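Local structure of EAL/GGDEF domain protein (Methylococcus capsulatus, 3ICL) at residues A[29-34]-A[83-88]; A[34-39]-A[121-126]; A[62-67]-A[104-109]. The protein is of undetermined function but contains a GGDEF domain, an alpha/beta module of bacterial signalling proteins with a mixed beta sheet flanked by helices. The protein carries 1 engineered substitution. All coordinates share one frame; numbering follows the deposited sequence.

In the fold
Contacts 1 and 2 lie on either side of strand 32-38, the middle strand of the five-stranded sheet, and share Leu34. Strand 81-86 pairs with it along one edge and strand 121-127 along the other, and the centres of the two contacts are about 13 Å apart. Contact 3 joins helices 50-67 and 96-106, which pack on this sheet, with its centre about 17 Å from contact 1 and about 13 Å from contact 2. The layers meet where Leu36 CD1 touches Leu106 CD1 at 3.6 Å and Ile84 CD1 touches Ile64 CG2 at 3.8 Å. On the other face, at contact 2, a bound sulfate ion, probably from the crystallisation liquor, lies about 3 Å from the Asp37 side chain.

Contact 1. Residues A[29-34]-A[83-88]; sequences NPVVLL and TILLNG
Leu34 and Leu86 slant across one another on one face of the strand pair, their CD1 methyls 3.9 Å apart. The same CD1 of Leu86 also reaches Val32 CB, because chi1 of -58° sets Leu86 CG beside its own backbone N and sends the branch in between the two neighbours. Leu34 meets Ile84 closer to the main chain, CB to CB at 3.8 Å. On the reverse face Val31 CG1 touches Leu85 CD1 at 3.6 Å, and Leu33 lays its CD1 over the backbone between Ile84 O and Leu85 CA. The arrangement is an antiparallel pair of strands inside the alpha/beta GGDEF fold: helix 96-106 covers the Leu34, Ile84 and Leu86 side through Val98, Ala99 and Ile102, while helix 10-23 brings Leu21 and Phe13 to Val31 and Leu33. Branched aliphatic residues suit both faces, since a helix packs on each. Leu34 and Ile84 are bonded in both directions, Leu34 N to Ile84 O at 2.8 Å and Ile84 N to Leu34 O at 2.7 Å. Leu86 N holds Val32 O at 2.8 Å, whereas the return bond from Val32 N to Leu86 O is weak at 3.3 Å. Beyond it comes an inverse gamma turn centred on Asn87, and Gly88, whose positive phi of 93° favours glycine, sets its CA 3.4 Å from Pro30 O. Asn29 OD1 accepts from Lys90 N.

Contact 2. Residues A[34-39]-A[121-126]; sequences LFLDVD and VSIGIA
Ser122 and Asp39 both carry their polar groups beside their own backbone N, with chi1 at -78° and -60°, and these torsions bring hydroxyl and carboxylate together where strand 34-38 ends: Ser122 OG lies 2.7 Å from Asp39 OD2. Leu36 does the reverse, swinging its CG anti to the backbone N (chi1 -176°), which carries it over Val121, whose CG1 it meets at 3.5 Å. Its CD1 then reaches Ile123 CD1 at 4.0 Å, the two side chains passing at a slant. Further along, Leu34 and Ile125 run side by side, CG to CG1 at 3.7 Å, and Leu34 CG also touches Ile123 CG2. This aliphatic face lies under helix 96-106, where Ile102 packs on Leu34 and Leu36, and Leu106 on Leu36 and Val121. The opposite face mixes the Phe35 ring and Gly124 with Asp37 and Ser122, the polar groups lying toward the end of strand 34-38; the ring leads away from strand 121-126 to Met146 of helix 135-152. Here the middle strand 32-38 pairs with strand 121-127 in the mixed sheet of the GGDEF domain, Phe35 with Gly124 and Asp37 with Ser122 through two backbone bonds each. Asp37 OD2 forms a long, weak ion pair with Lys150 NZ, and a sulfate ion lies close by. Ser122 OG has a single proton, and Asn156 OD1 is a second acceptor for it, so the hydroxyl cannot fully serve both the carboxylate and the amide oxygen at once.

Contact 3. Residues A[62-67]-A[104-109]; sequences ERIRTA and DGLAQP
Arg63 reaches from helix 50-67 to the backbone carbonyls where helix 96-106 runs out, joining the C-terminal parts of two helices that pack on the same face of the GGDEF sheet. The apolar part of the contact lies nearer the sheet. Leu106 turns one methyl, CD2, to Arg63 CB at 3.8 Å and the other, CD1, to Ile64 CG1 at 4.3 Å, and both Leu106 and Ile64 continue onto Leu36 of strand 32-38. The polar part belongs to the guanidinium of Arg63. Arginine suits the place because its chain, extended from CG to NE, spans the gap and ends in several N-H groups. Weak bonds run from NH1 to Pro109 O and Gly105 O, and a cation-pi contact with Phe110 adds to the hold on the group. NH2 gives the straighter of the two stronger bonds, to Pro109 O at 2.9 Å and 166°; NH1 donates to Gln108 O, also at 2.9 Å but bent to 138°. Both oxygens sit at the edge of the guanidinium, in its plane, although NH1 stands above the carbonyl plane of Gln108.

Contact 1. Residues A[29-34]-A[83-88]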
ATOM      1  N   ASN A  29     -18.874  -5.189   3.642  1.00 28.08           N
ATOM      2  CA  ASN A  29     -18.123  -4.967   2.409  1.00 23.78           C
ATOM      3  C   ASN A  29     -17.645  -3.522   2.424  1.00 24.95           C
ATOM      4  O   ASN A  29     -17.902  -2.759   1.495  1.00 27.53           O
ATOM      5  CB  ASN A  29     -19.024  -5.215   1.191  1.00 17.72           C
ATOM      6  CG  ASN A  29     -18.240  -5.250  -0.113  1.00 26.54           C
ATOM      7  OD1 ASN A  29     -17.062  -5.601  -0.126  1.00 24.50           O
ATOM      8  ND2 ASN A  29     -18.896  -4.908  -1.217  1.00 29.87           N
ATOM      9  N   PRO A  30     -16.920  -3.133   3.483  1.00 28.73           N
ATOM     10  CA  PRO A  30     -16.411  -1.775   3.641  1.00 23.46           C
ATOM     11  C   PRO A  30     -15.240  -1.416   2.745  1.00 21.10           C
ATOM     12  O   PRO A  30     -14.624  -2.267   2.105  1.00 22.03           O
ATOM     13  CB  PRO A  30     -16.008  -1.746   5.107  1.00 26.23           C
ATOM     14  CG  PRO A  30     -15.371  -3.093   5.251  1.00 27.41           C
ATOM     15  CD  PRO A  30     -16.380  -4.006   4.545  1.00 32.50           C
ATOM     16  N   VAL A  31     -14.946  -0.127   2.708  1.00 22.19           N
ATOM     17  CA  VAL A  31     -13.814   0.359   1.952  1.00 22.24           C
ATOM     18  C   VAL A  31     -12.672   0.239   2.943  1.00 19.22           C
ATOM     19  O   VAL A  31     -12.832   0.555   4.126  1.00 15.51           O
ATOM     20  CB  VAL A  31     -13.976   1.841   1.559  1.00 20.80           C
ATOM     21  CG1 VAL A  31     -12.658   2.386   1.050  1.00 20.04           C
ATOM     22  CG2 VAL A  31     -15.052   1.981   0.506  1.00 23.27           C
ATOM     23  N   VAL A  32     -11.534  -0.252   2.475  1.00 19.80           N
ATOM     24  CA  VAL A  32     -10.373  -0.383   3.336  1.00 14.79           C
ATOM     25  C   VAL A  32      -9.182   0.227   2.621  1.00 15.39           C
ATOM     26  O   VAL A  32      -8.997   0.034   1.417  1.00 14.94           O
ATOM     27  CB  VAL A  32     -10.066  -1.850   3.678  1.00 15.37           C
ATOM     28  CG1 VAL A  32      -8.820  -1.925   4.564  1.00  8.56           C
ATOM     29  CG2 VAL A  32     -11.259  -2.475   4.384  1.00 14.11           C
ATOM     30  N   LEU A  33      -8.381   0.965   3.375  1.00 14.52           N
ATOM     31  CA  LEU A  33      -7.213   1.631   2.829  1.00 17.17           C
ATOM     32  C   LEU A  33      -5.943   1.101   3.482  1.00 18.67           C
ATOM     33  O   LEU A  33      -5.846   1.029   4.709  1.00 17.40           O
ATOM     34  CB  LEU A  33      -7.334   3.129   3.088  1.00 21.64           C
ATOM     35  CG  LEU A  33      -6.789   4.138   2.084  1.00 34.72           C
ATOM     36  CD1 LEU A  33      -7.383   3.901   0.699  1.00 30.21           C
ATOM     37  CD2 LEU A  33      -7.149   5.525   2.585  1.00 44.34           C
ATOM     38  N   LEU A  34      -4.985   0.701   2.655  1.00 15.09           N
ATOM     39  CA  LEU A  34      -3.700   0.228   3.148  1.00 15.28           C
ATOM     40  C   LEU A  34      -2.678   1.264   2.703  1.00 16.39           C
ATOM     41  O   LEU A  34      -2.724   1.738   1.571  1.00 17.04           O
ATOM     42  CB  LEU A  34      -3.344  -1.146   2.560  1.00 14.81           C
ATOM     43  CG  LEU A  34      -3.882  -2.398   3.271  1.00 22.30           C
ATOM     44  CD1 LEU A  34      -5.388  -2.318   3.414  1.00 20.98           C
ATOM     45  CD2 LEU A  34      -3.478  -3.638   2.489  1.00 31.20           C
ATOM     46  N   THR A  83      -0.455   3.871  -1.697  1.00 13.06           N
ATOM     47  CA  THR A  83      -1.778   3.897  -1.085  1.00 17.81           C
ATOM     48  C   THR A  83      -2.578   2.843  -1.826  1.00 17.77           C
ATOM     49  O   THR A  83      -2.687   2.870  -3.051  1.00 17.07           O
ATOM     50  CB  THR A  83      -2.478   5.255  -1.226  1.00 17.35           C
ATOM     51  OG1 THR A  83      -2.425   5.679  -2.589  1.00 19.95           O
ATOM     52  CG2 THR A  83      -1.810   6.293  -0.316  1.00 15.96           C
ATOM     53  N   ILE A  84      -3.126   1.909  -1.068  1.00 15.06           N
ATOM     54  CA  ILE A  84      -3.879   0.804  -1.629  1.00 15.42           C
ATOM     55  C   ILE A  84      -5.350   0.860  -1.231  1.00 17.50           C
ATOM     56  O   ILE A  84      -5.691   0.817  -0.052  1.00 14.74           O
ATOM     57  CB  ILE A  84      -3.241  -0.516  -1.153  1.00 12.74           C
ATOM     58  CG1 ILE A  84      -1.798  -0.566  -1.662  1.00 11.88           C
ATOM     59  CG2 ILE A  84      -4.065  -1.708  -1.609  1.00 18.71           C
ATOM     60  CD1 ILE A  84      -0.869  -1.419  -0.825  1.00 27.34           C
ATOM     61  N   LEU A  85      -6.215   0.955  -2.229  1.00 10.61           N
ATOM     62  CA  LEU A  85      -7.652   1.011  -2.004  1.00 14.19           C
ATOM     63  C   LEU A  85      -8.313  -0.334  -2.254  1.00 15.43           C
ATOM     64  O   LEU A  85      -8.219  -0.884  -3.350  1.00 15.85           O
ATOM     65  CB  LEU A  85      -8.285   2.062  -2.926  1.00 18.40           C
ATOM     66  CG  LEU A  85      -9.797   2.008  -3.171  1.00 21.35           C
ATOM     67  CD1 LEU A  85     -10.571   2.115  -1.858  1.00 22.60           C
ATOM     68  CD2 LEU A  85     -10.180   3.146  -4.114  1.00 24.83           C
ATOM     69  N   LEU A  86      -8.965  -0.869  -1.226  1.00 16.45           N
ATOM     70  CA  LEU A  86      -9.685  -2.127  -1.360  1.00 20.32           C
ATOM     71  C   LEU A  86     -11.141  -1.717  -1.570  1.00 22.43           C
ATOM     72  O   LEU A  86     -11.828  -1.284  -0.647  1.00 22.99           O
ATOM     73  CB  LEU A  86      -9.519  -2.984  -0.101  1.00 17.54           C
ATOM     74  CG  LEU A  86      -8.064  -3.320   0.249  1.00 18.32           C
ATOM     75  CD1 LEU A  86      -8.049  -4.319   1.387  1.00 16.76           C
ATOM     76  CD2 LEU A  86      -7.331  -3.896  -0.961  1.00 12.87           C
ATOM     77  N   ASN A  87     -11.589  -1.847  -2.811  1.00 15.14           N
ATOM     78  CA  ASN A  87     -12.932  -1.446  -3.223  1.00 21.31           C
ATOM     79  C   ASN A  87     -13.998  -2.459  -2.808  1.00 20.17           C
ATOM     80  O   ASN A  87     -14.551  -3.172  -3.649  1.00 22.12           O
ATOM     81  CB  ASN A  87     -12.912  -1.251  -4.744  1.00 20.45           C
ATOM     82  CG  ASN A  87     -14.156  -0.578  -5.269  1.00 33.98           C
ATOM     83  OD1 ASN A  87     -14.889   0.077  -4.528  1.00 33.43           O
ATOM     84  ND2 ASN A  87     -14.393  -0.718  -6.569  1.00 41.01           N
ATOM     85  N   GLY A  88     -14.294  -2.497  -1.509  1.00 18.11           N
ATOM     86  CA  GLY A  88     -15.253  -3.451  -0.982  1.00 23.19           C
ATOM     87  C   GLY A  88     -14.418  -4.639  -0.544  1.00 22.33           C
ATOM     88  O   GLY A  88     -14.088  -5.504  -1.353  1.00 21.09           O
TER

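Contact 2. Residues A[34-39]-A[121-126]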
ATOM      1  N   LEU A  34      -4.985   0.701   2.655  1.00 15.09           N
ATOM      2  CA  LEU A  34      -3.700   0.228   3.148  1.00 15.28           C
ATOM      3  C   LEU A  34      -2.678   1.264   2.703  1.00 16.39           C
ATOM      4  O   LEU A  34      -2.724   1.738   1.571  1.00 17.04           O
ATOM      5  CB  LEU A  34      -3.344  -1.146   2.560  1.00 14.81           C
ATOM      6  CG  LEU A  34      -3.882  -2.398   3.271  1.00 22.30           C
ATOM      7  CD1 LEU A  34      -5.388  -2.318   3.414  1.00 20.98           C
ATOM      8  CD2 LEU A  34      -3.478  -3.638   2.489  1.00 31.20           C
ATOM      9  N   PHE A  35      -1.777   1.632   3.604  1.00 15.31           N
ATOM     10  CA  PHE A  35      -0.734   2.604   3.302  1.00 14.31           C
ATOM     11  C   PHE A  35       0.557   1.820   3.509  1.00 15.09           C
ATOM     12  O   PHE A  35       0.911   1.481   4.635  1.00 16.32           O
ATOM     13  CB  PHE A  35      -0.814   3.788   4.276  1.00 10.51           C
ATOM     14  CG  PHE A  35      -0.518   5.127   3.644  1.00 15.00           C
ATOM     15  CD1 PHE A  35       0.692   5.360   2.992  1.00 20.44           C
ATOM     16  CD2 PHE A  35      -1.443   6.168   3.730  1.00  9.94           C
ATOM     17  CE1 PHE A  35       0.982   6.613   2.438  1.00 20.32           C
ATOM     18  CE2 PHE A  35      -1.164   7.429   3.179  1.00 12.94           C
ATOM     19  CZ  PHE A  35       0.049   7.650   2.533  1.00 15.71           C
ATOM     20  N   LEU A  36       1.249   1.525   2.416  1.00 14.15           N
ATOM     21  CA  LEU A  36       2.470   0.735   2.472  1.00 14.68           C
ATOM     22  C   LEU A  36       3.734   1.566   2.352  1.00 16.34           C
ATOM     23  O   LEU A  36       3.813   2.502   1.557  1.00 19.54           O
ATOM     24  CB  LEU A  36       2.426  -0.326   1.373  1.00 14.10           C
ATOM     25  CG  LEU A  36       3.551  -1.352   1.255  1.00 15.50           C
ATOM     26  CD1 LEU A  36       3.005  -2.584   0.543  1.00 18.28           C
ATOM     27  CD2 LEU A  36       4.727  -0.766   0.500  1.00 14.72           C
ATOM     28  N   ASP A  37       4.732   1.200   3.146  1.00 15.67           N
ATOM     29  CA  ASP A  37       6.002   1.909   3.155  1.00 16.58           C
ATOM     30  C   ASP A  37       7.122   0.929   2.853  1.00 22.39           C
ATOM     31  O   ASP A  37       7.185  -0.151   3.448  1.00 19.78           O
ATOM     32  CB  ASP A  37       6.237   2.510   4.543  1.00 12.32           C
ATOM     33  CG  ASP A  37       7.435   3.428   4.597  1.00 18.77           C
ATOM     34  OD1 ASP A  37       8.282   3.391   3.677  1.00 20.37           O
ATOM     35  OD2 ASP A  37       7.534   4.188   5.581  1.00 21.90           O
ATOM     36  N   VAL A  38       7.985   1.286   1.908  1.00 15.64           N
ATOM     37  CA  VAL A  38       9.134   0.443   1.613  1.00 16.38           C
ATOM     38  C   VAL A  38      10.153   1.047   2.564  1.00 16.17           C
ATOM     39  O   VAL A  38      10.827   2.029   2.246  1.00 19.14           O
ATOM     40  CB  VAL A  38       9.598   0.574   0.154  1.00 21.05           C
ATOM     41  CG1 VAL A  38      10.820  -0.300  -0.083  1.00 26.61           C
ATOM     42  CG2 VAL A  38       8.475   0.144  -0.780  1.00 19.61           C
ATOM     43  N   ASP A  39      10.218   0.462   3.755  1.00 21.08           N
ATOM     44  CA  ASP A  39      11.086   0.937   4.822  1.00 26.45           C
ATOM     45  C   ASP A  39      12.549   1.189   4.499  1.00 28.49           C
ATOM     46  O   ASP A  39      13.099   2.209   4.910  1.00 28.55           O
ATOM     47  CB  ASP A  39      11.006  -0.009   6.025  1.00 23.40           C
ATOM     48  CG  ASP A  39       9.598  -0.127   6.590  1.00 21.82           C
ATOM     49  OD1 ASP A  39       8.781   0.796   6.382  1.00 16.98           O
ATOM     50  OD2 ASP A  39       9.314  -1.145   7.258  1.00 20.04           O
ATOM     51  N   VAL A 121       9.073  -4.022   4.625  1.00 20.63           N
ATOM     52  CA  VAL A 121       7.793  -3.340   4.415  1.00 16.94           C
ATOM     53  C   VAL A 121       6.948  -3.154   5.675  1.00 21.27           C
ATOM     54  O   VAL A 121       6.920  -4.022   6.545  1.00 21.69           O
ATOM     55  CB  VAL A 121       6.937  -4.138   3.384  1.00 20.48           C
ATOM     56  CG1 VAL A 121       5.573  -3.503   3.210  1.00 17.10           C
ATOM     57  CG2 VAL A 121       7.665  -4.214   2.045  1.00 21.98           C
ATOM     58  N   SER A 122       6.261  -2.017   5.765  1.00 13.06           N
ATOM     59  CA  SER A 122       5.372  -1.736   6.898  1.00 15.79           C
ATOM     60  C   SER A 122       4.045  -1.256   6.338  1.00 16.79           C
ATOM     61  O   SER A 122       4.008  -0.382   5.474  1.00 17.91           O
ATOM     62  CB  SER A 122       5.950  -0.663   7.821  1.00 13.43           C
ATOM     63  OG  SER A 122       6.958  -1.193   8.660  1.00 21.56           O
ATOM     64  N   ILE A 123       2.954  -1.828   6.836  1.00 12.16           N
ATOM     65  CA  ILE A 123       1.634  -1.467   6.350  1.00 12.62           C
ATOM     66  C   ILE A 123       0.673  -0.993   7.437  1.00 17.30           C
ATOM     67  O   ILE A 123       0.522  -1.637   8.477  1.00 15.54           O
ATOM     68  CB  ILE A 123       0.974  -2.663   5.635  1.00 13.18           C
ATOM     69  CG1 ILE A 123       1.866  -3.139   4.482  1.00 18.66           C
ATOM     70  CG2 ILE A 123      -0.409  -2.260   5.128  1.00 14.40           C
ATOM     71  CD1 ILE A 123       1.343  -4.374   3.766  1.00 27.90           C
ATOM     72  N   GLY A 124       0.022   0.135   7.178  1.00 15.00           N
ATOM     73  CA  GLY A 124      -0.960   0.658   8.113  1.00 14.79           C
ATOM     74  C   GLY A 124      -2.326   0.439   7.489  1.00 13.96           C
ATOM     75  O   GLY A 124      -2.485   0.622   6.279  1.00 17.27           O
ATOM     76  N   ILE A 125      -3.268   0.145   8.243  1.00 13.75           N
ATOM     77  CA  ILE A 125      -4.568  -0.144   7.646  1.00 15.00           C
ATOM     78  C   ILE A 125      -5.705   0.683   8.236  1.00 13.55           C
ATOM     79  O   ILE A 125      -5.801   0.859   9.455  1.00 13.13           O
ATOM     80  CB  ILE A 125      -4.971  -1.644   7.786  1.00 16.54           C
ATOM     81  CG1 ILE A 125      -4.035  -2.550   6.978  1.00 18.36           C
ATOM     82  CG2 ILE A 125      -6.386  -1.841   7.263  1.00 11.70           C
ATOM     83  CD1 ILE A 125      -4.195  -4.025   7.268  1.00 28.46           C
ATOM     84  N   ALA A 126      -6.616   1.204   7.555  1.00 15.15           N
ATOM     85  CA  ALA A 126      -7.718   2.019   8.055  1.00 13.84           C
ATOM     86  C   ALA A 126      -9.003   1.498   7.427  1.00 16.95           C
ATOM     87  O   ALA A 126      -9.099   1.376   6.209  1.00 22.95           O
ATOM     88  CB  ALA A 126      -7.508   3.476   7.691  1.00 10.04           C
TER

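Contact 3. Residues A[62-67]-A[104-109]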
ATOM      1  N   GLU A  62       3.917  -3.627  -9.118  1.00 18.17           N
ATOM      2  CA  GLU A  62       3.283  -4.725  -9.833  1.00 20.58           C
ATOM      3  C   GLU A  62       2.980  -5.895  -8.912  1.00 17.68           C
ATOM      4  O   GLU A  62       1.923  -6.515  -9.027  1.00 17.96           O
ATOM      5  CB  GLU A  62       4.171  -5.174 -11.000  1.00 21.95           C
ATOM      6  CG  GLU A  62       4.452  -4.047 -11.981  1.00 25.01           C
ATOM      7  CD  GLU A  62       5.504  -4.404 -13.014  1.00 35.24           C
ATOM      8  OE1 GLU A  62       6.416  -5.193 -12.690  1.00 35.86           O
ATOM      9  OE2 GLU A  62       5.430  -3.876 -14.145  1.00 33.47           O
ATOM     10  N   ARG A  63       3.894  -6.198  -7.993  1.00 19.87           N
ATOM     11  CA  ARG A  63       3.661  -7.299  -7.067  1.00 19.02           C
ATOM     12  C   ARG A  63       2.501  -6.957  -6.144  1.00 19.74           C
ATOM     13  O   ARG A  63       1.760  -7.836  -5.717  1.00 18.35           O
ATOM     14  CB  ARG A  63       4.912  -7.597  -6.237  1.00 23.22           C
ATOM     15  CG  ARG A  63       6.042  -8.212  -7.046  1.00 24.59           C
ATOM     16  CD  ARG A  63       7.135  -8.762  -6.155  1.00 21.82           C
ATOM     17  NE  ARG A  63       8.283  -9.200  -6.940  1.00 26.25           N
ATOM     18  CZ  ARG A  63       9.409  -9.672  -6.415  1.00 23.68           C
ATOM     19  NH1 ARG A  63       9.537  -9.776  -5.101  1.00 26.23           N
ATOM     20  NH2 ARG A  63      10.415 -10.018  -7.203  1.00 30.84           N
ATOM     21  N   ILE A  64       2.344  -5.674  -5.833  1.00 14.17           N
ATOM     22  CA  ILE A  64       1.245  -5.260  -4.979  1.00 16.33           C
ATOM     23  C   ILE A  64      -0.064  -5.513  -5.718  1.00 16.15           C
ATOM     24  O   ILE A  64      -1.018  -6.040  -5.149  1.00 19.30           O
ATOM     25  CB  ILE A  64       1.352  -3.771  -4.608  1.00 16.19           C
ATOM     26  CG1 ILE A  64       2.557  -3.557  -3.689  1.00 13.14           C
ATOM     27  CG2 ILE A  64       0.071  -3.316  -3.928  1.00 12.83           C
ATOM     28  CD1 ILE A  64       2.808  -2.102  -3.301  1.00 26.57           C
ATOM     29  N   ARG A  65      -0.101  -5.153  -6.997  1.00 15.15           N
ATOM     30  CA  ARG A  65      -1.310  -5.362  -7.787  1.00 20.10           C
ATOM     31  C   ARG A  65      -1.681  -6.844  -7.895  1.00 22.04           C
ATOM     32  O   ARG A  65      -2.860  -7.191  -7.958  1.00 21.24           O
ATOM     33  CB  ARG A  65      -1.142  -4.754  -9.184  1.00 26.52           C
ATOM     34  CG  ARG A  65      -0.945  -3.247  -9.172  1.00 27.93           C
ATOM     35  CD  ARG A  65      -1.102  -2.622 -10.554  1.00 40.14           C
ATOM     36  NE  ARG A  65      -0.066  -3.057 -11.487  1.00 50.58           N
ATOM     37  CZ  ARG A  65       0.151  -2.497 -12.672  1.00 59.35           C
ATOM     38  NH1 ARG A  65      -0.592  -1.474 -13.076  1.00 58.37           N
ATOM     39  NH2 ARG A  65       1.113  -2.963 -13.459  1.00 63.50           N
ATOM     40  N   THR A  66      -0.685  -7.725  -7.908  1.00 15.95           N
ATOM     41  CA  THR A  66      -0.972  -9.158  -8.013  1.00 19.58           C
ATOM     42  C   THR A  66      -1.557  -9.680  -6.711  1.00 22.96           C
ATOM     43  O   THR A  66      -2.204 -10.729  -6.688  1.00 25.11           O
ATOM     44  CB  THR A  66       0.292 -10.004  -8.298  1.00 21.82           C
ATOM     45  OG1 THR A  66       1.121 -10.032  -7.127  1.00 23.96           O
ATOM     46  CG2 THR A  66       1.077  -9.429  -9.452  1.00 17.77           C
ATOM     47  N   ALA A  67      -1.331  -8.943  -5.626  1.00 16.99           N
ATOM     48  CA  ALA A  67      -1.812  -9.366  -4.314  1.00 14.91           C
ATOM     49  C   ALA A  67      -3.146  -8.771  -3.898  1.00 14.63           C
ATOM     50  O   ALA A  67      -3.729  -9.201  -2.911  1.00 21.19           O
ATOM     51  CB  ALA A  67      -0.748  -9.072  -3.253  1.00 16.48           C
ATOM     52  N   ASP A 104       3.605 -11.341   1.584  1.00 17.33           N
ATOM     53  CA  ASP A 104       4.142 -12.590   1.046  1.00 18.01           C
ATOM     54  C   ASP A 104       4.812 -12.348  -0.299  1.00 22.10           C
ATOM     55  O   ASP A 104       5.870 -12.906  -0.581  1.00 24.49           O
ATOM     56  CB  ASP A 104       3.043 -13.647   0.883  1.00 20.32           C
ATOM     57  CG  ASP A 104       2.529 -14.157   2.215  1.00 27.53           C
ATOM     58  OD1 ASP A 104       3.204 -13.915   3.239  1.00 27.22           O
ATOM     59  OD2 ASP A 104       1.460 -14.801   2.239  1.00 26.65           O
ATOM     60  N   GLY A 105       4.201 -11.509  -1.126  1.00 20.56           N
ATOM     61  CA  GLY A 105       4.777 -11.225  -2.428  1.00 18.15           C
ATOM     62  C   GLY A 105       6.023 -10.359  -2.342  1.00 20.13           C
ATOM     63  O   GLY A 105       6.991 -10.592  -3.065  1.00 21.37           O
ATOM     64  N   LEU A 106       6.010  -9.367  -1.451  1.00 15.97           N
ATOM     65  CA  LEU A 106       7.148  -8.466  -1.299  1.00 19.76           C
ATOM     66  C   LEU A 106       8.309  -9.026  -0.483  1.00 25.08           C
ATOM     67  O   LEU A 106       9.375  -8.412  -0.419  1.00 24.56           O
ATOM     68  CB  LEU A 106       6.697  -7.132  -0.693  1.00 16.07           C
ATOM     69  CG  LEU A 106       5.615  -6.372  -1.471  1.00 13.04           C
ATOM     70  CD1 LEU A 106       5.366  -5.009  -0.823  1.00 11.31           C
ATOM     71  CD2 LEU A 106       6.042  -6.204  -2.918  1.00 18.37           C
ATOM     72  N   ALA A 107       8.105 -10.176   0.152  1.00 16.77           N
ATOM     73  CA  ALA A 107       9.167 -10.804   0.933  1.00 23.47           C
ATOM     74  C   ALA A 107      10.085 -11.564  -0.022  1.00 23.11           C
ATOM     75  O   ALA A 107      11.187 -11.964   0.348  1.00 23.46           O
ATOM     76  CB  ALA A 107       8.579 -11.760   1.956  1.00 26.13           C
ATOM     77  N   GLN A 108       9.617 -11.775  -1.248  1.00 20.89           N
ATOM     78  CA  GLN A 108      10.418 -12.472  -2.252  1.00 23.43           C
ATOM     79  C   GLN A 108      11.506 -11.521  -2.729  1.00 25.86           C
ATOM     80  O   GLN A 108      11.288 -10.314  -2.819  1.00 19.96           O
ATOM     81  CB  GLN A 108       9.547 -12.896  -3.435  1.00 24.52           C
ATOM     82  CG  GLN A 108       8.458 -13.891  -3.083  1.00 29.06           C
ATOM     83  CD  GLN A 108       7.468 -14.078  -4.214  1.00 33.19           C
ATOM     84  OE1 GLN A 108       6.842 -13.116  -4.666  1.00 33.45           O
ATOM     85  NE2 GLN A 108       7.320 -15.314  -4.680  1.00 36.42           N
ATOM     86  N   PRO A 109      12.699 -12.048  -3.039  1.00 27.77           N
ATOM     87  CA  PRO A 109      13.776 -11.165  -3.503  1.00 30.73           C
ATOM     88  C   PRO A 109      13.498 -10.476  -4.838  1.00 27.06           C
ATOM     89  O   PRO A 109      12.695 -10.944  -5.641  1.00 24.84           O
ATOM     90  CB  PRO A 109      14.983 -12.102  -3.588  1.00 36.76           C
ATOM     91  CG  PRO A 109      14.675 -13.145  -2.538  1.00 35.24           C
ATOM     92  CD  PRO A 109      13.209 -13.406  -2.777  1.00 27.02           C
TER